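Local coordinates for protein alanine racemase (PDB 3E6E) that belongs to the alanine racemase family, pairing a TIM-barrel domain with a C-terminal beta domain and holding a bound cycloserylamide ligand (DCS), at residues D101-V106 with P126-L131. The protein carries 1 engineered substitution. Numbering follows the deposited sequence.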
ATOM      1  N   ASP A 101      -3.874  29.686  -3.582  1.00 25.70           N
ATOM      2  CA  ASP A 101      -4.213  29.990  -4.976  1.00 25.64           C
ATOM      3  C   ASP A 101      -4.232  28.729  -5.808  1.00 24.75           C
ATOM      4  O   ASP A 101      -3.487  28.585  -6.776  1.00 24.16           O
ATOM      5  CB  ASP A 101      -3.231  30.984  -5.603  1.00 28.84           C
ATOM      6  CG  ASP A 101      -3.729  31.528  -6.946  1.00 30.77           C
ATOM      7  OD1 ASP A 101      -4.762  32.232  -6.966  1.00 32.11           O
ATOM      8  OD2 ASP A 101      -3.093  31.247  -7.984  1.00 32.76           O
ATOM      9  N   LEU A 102      -5.099  27.807  -5.428  1.00 24.18           N
ATOM     10  CA  LEU A 102      -5.202  26.554  -6.143  1.00 23.22           C
ATOM     11  C   LEU A 102      -6.415  26.548  -7.053  1.00 23.44           C
ATOM     12  O   LEU A 102      -7.422  27.200  -6.781  1.00 22.78           O
ATOM     13  CB  LEU A 102      -5.323  25.416  -5.143  1.00 22.43           C
ATOM     14  CG  LEU A 102      -4.253  25.460  -4.061  1.00 21.28           C
ATOM     15  CD1 LEU A 102      -4.692  24.621  -2.889  1.00 23.53           C
ATOM     16  CD2 LEU A 102      -2.937  24.978  -4.633  1.00 21.21           C
ATOM     17  N   SER A 103      -6.308  25.815  -8.148  1.00 23.78           N
ATOM     18  CA  SER A 103      -7.426  25.691  -9.057  1.00 24.69           C
ATOM     19  C   SER A 103      -8.218  24.467  -8.597  1.00 23.66           C
ATOM     20  O   SER A 103      -7.637  23.462  -8.192  1.00 23.01           O
ATOM     21  CB  SER A 103      -6.922  25.506 -10.478  1.00 26.47           C
ATOM     22  OG  SER A 103      -6.201  26.653 -10.892  1.00 30.08           O
ATOM     23  N   VAL A 104      -9.540  24.563  -8.647  1.00 23.23           N
ATOM     24  CA  VAL A 104     -10.400  23.471  -8.213  1.00 23.18           C
ATOM     25  C   VAL A 104     -11.341  22.998  -9.305  1.00 23.00           C
ATOM     26  O   VAL A 104     -11.710  23.753 -10.209  1.00 21.89           O
ATOM     27  CB  VAL A 104     -11.275  23.879  -7.009  1.00 23.27           C
ATOM     28  CG1 VAL A 104     -10.400  24.387  -5.874  1.00 24.23           C
ATOM     29  CG2 VAL A 104     -12.276  24.947  -7.434  1.00 23.70           C
ATOM     30  N   THR A 105     -11.740  21.739  -9.205  1.00 22.67           N
ATOM     31  CA  THR A 105     -12.666  21.166 -10.161  1.00 22.32           C
ATOM     32  C   THR A 105     -14.051  21.393  -9.594  1.00 20.53           C
ATOM     33  O   THR A 105     -14.226  21.434  -8.386  1.00 19.48           O
ATOM     34  CB  THR A 105     -12.409  19.655 -10.332  1.00 23.40           C
ATOM     35  OG1 THR A 105     -11.066  19.461 -10.802  1.00 24.59           O
ATOM     36  CG2 THR A 105     -13.392  19.049 -11.329  1.00 21.81           C
ATOM     37  N   VAL A 106     -15.027  21.571 -10.468  1.00 21.27           N
ATOM     38  CA  VAL A 106     -16.404  21.777 -10.037  1.00 23.58           C
ATOM     39  C   VAL A 106     -17.301  21.004 -10.992  1.00 23.71           C
ATOM     40  O   VAL A 106     -17.229  21.187 -12.209  1.00 23.38           O
ATOM     41  CB  VAL A 106     -16.773  23.294 -10.030  1.00 24.39           C
ATOM     42  CG1 VAL A 106     -16.218  23.972 -11.247  1.00 25.78           C
ATOM     43  CG2 VAL A 106     -18.274  23.461  -9.996  1.00 25.36           C
ATOM     44  N   PRO A 126      -9.498  35.711  -6.955  1.00 38.01           N
ATOM     45  CA  PRO A 126     -10.590  34.949  -7.578  1.00 35.83           C
ATOM     46  C   PRO A 126     -10.394  33.456  -7.427  1.00 34.01           C
ATOM     47  O   PRO A 126      -9.264  32.980  -7.349  1.00 35.91           O
ATOM     48  CB  PRO A 126     -10.516  35.357  -9.046  1.00 35.34           C
ATOM     49  CG  PRO A 126      -9.881  36.705  -9.004  1.00 36.93           C
ATOM     50  CD  PRO A 126      -8.810  36.529  -7.963  1.00 36.72           C
ATOM     51  N   LEU A 127     -11.499  32.720  -7.394  1.00 31.74           N
ATOM     52  CA  LEU A 127     -11.440  31.277  -7.268  1.00 29.17           C
ATOM     53  C   LEU A 127     -11.218  30.689  -8.653  1.00 28.82           C
ATOM     54  O   LEU A 127     -12.141  30.651  -9.471  1.00 28.96           O
ATOM     55  CB  LEU A 127     -12.744  30.727  -6.682  1.00 27.55           C
ATOM     56  CG  LEU A 127     -12.809  29.197  -6.520  1.00 25.46           C
ATOM     57  CD1 LEU A 127     -11.862  28.764  -5.416  1.00 24.25           C
ATOM     58  CD2 LEU A 127     -14.226  28.755  -6.194  1.00 24.87           C
ATOM     59  N   ARG A 128      -9.988  30.246  -8.913  1.00 27.46           N
ATOM     60  CA  ARG A 128      -9.620  29.650 -10.198  1.00 26.82           C
ATOM     61  C   ARG A 128     -10.328  28.296 -10.314  1.00 25.18           C
ATOM     62  O   ARG A 128      -9.884  27.318  -9.717  1.00 25.92           O
ATOM     63  CB  ARG A 128      -8.097  29.452 -10.262  1.00 27.48           C
ATOM     64  CG  ARG A 128      -7.303  30.537  -9.528  1.00 29.03           C
ATOM     65  CD  ARG A 128      -5.792  30.295  -9.582  1.00 32.70           C
ATOM     66  NE  ARG A 128      -5.117  30.973 -10.689  1.00 34.95           N
ATOM     67  CZ  ARG A 128      -4.791  32.265 -10.691  1.00 36.92           C
ATOM     68  NH1 ARG A 128      -5.078  33.023  -9.643  1.00 38.17           N
ATOM     69  NH2 ARG A 128      -4.173  32.800 -11.740  1.00 37.97           N
ATOM     70  N   VAL A 129     -11.426  28.245 -11.071  1.00 23.86           N
ATOM     71  CA  VAL A 129     -12.194  27.007 -11.228  1.00 22.48           C
ATOM     72  C   VAL A 129     -12.117  26.380 -12.609  1.00 21.37           C
ATOM     73  O   VAL A 129     -11.943  27.062 -13.601  1.00 20.52           O
ATOM     74  CB  VAL A 129     -13.712  27.205 -10.918  1.00 22.18           C
ATOM     75  CG1 VAL A 129     -13.896  28.085  -9.692  1.00 22.53           C
ATOM     76  CG2 VAL A 129     -14.418  27.779 -12.122  1.00 19.81           C
ATOM     77  N   HIS A 130     -12.254  25.061 -12.649  1.00 22.93           N
ATOM     78  CA  HIS A 130     -12.252  24.299 -13.891  1.00 23.68           C
ATOM     79  C   HIS A 130     -13.567  23.524 -13.861  1.00 25.38           C
ATOM     80  O   HIS A 130     -13.861  22.822 -12.881  1.00 27.53           O
ATOM     81  CB  HIS A 130     -11.064  23.331 -13.940  1.00 21.97           C
ATOM     82  CG  HIS A 130      -9.755  23.986 -14.262  1.00 21.73           C
ATOM     83  ND1 HIS A 130      -9.085  23.764 -15.446  1.00 22.17           N
ATOM     84  CD2 HIS A 130      -8.983  24.842 -13.550  1.00 21.63           C
ATOM     85  CE1 HIS A 130      -7.957  24.454 -15.448  1.00 21.33           C
ATOM     86  NE2 HIS A 130      -7.871  25.116 -14.308  1.00 20.81           N
ATOM     87  N   LEU A 131     -14.367  23.663 -14.914  1.00 24.88           N
ATOM     88  CA  LEU A 131     -15.657  22.986 -14.979  1.00 24.78           C
ATOM     89  C   LEU A 131     -15.558  21.639 -15.666  1.00 24.20           C
ATOM     90  O   LEU A 131     -15.394  21.569 -16.878  1.00 25.71           O
ATOM     91  CB  LEU A 131     -16.675  23.878 -15.701  1.00 23.72           C
ATOM     92  CG  LEU A 131     -17.435  24.931 -14.882  1.00 23.28           C
ATOM     93  CD1 LEU A 131     -16.511  25.610 -13.908  1.00 23.26           C
ATOM     94  CD2 LEU A 131     -18.062  25.954 -15.831  1.00 23.41           C
TER
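Arg128, with more surface buried here than any other residue, reaches Asp101, in the loop just before strand 103-106 and the positive-phi residue that closes helix 94-99 in a Schellman motif. The Arg128 chain bends at chi3 (93°), turning the guanidinium so that Asp101 OD2 lies over one face; Arg128 NH1 lies 2.8 Å from Asp101 OD1 in a salt bridge whose hydrogen bond is weak, with the carboxylate and guanidinium planes 69° apart. The guanidinium has a second carboxylate partner: Arg128 NE forms a salt bridge with Glu164. Beside it, Ser103 OG packs 3.4 Å from Arg128 CB, and Glu164 is also hydrogen-bonded to this hydroxyl and to His130 NE2, so one carboxylate joins the three side chains. The His130 ring, with CD2 3.8 Å from Ser103 CB, is hydrogen-bonded through ND1 to His203. Between the two parallel strands, hydrogen bonds run from Val104 N to Arg128 O (3.0 Å), His130 N to Val104 O (2.8 Å) and Val106 N to His130 O (3.0 Å). On the other face Val104 CG2 lies 4.2 Å from Val129 CG1 and 4.3 Å from Leu127 CD1; Val104 also touches Trp111 of helix 109-117. Strand 103-106, that helix and strand 129-132 form a beta-alpha-beta unit, the repeating element of the TIM barrel.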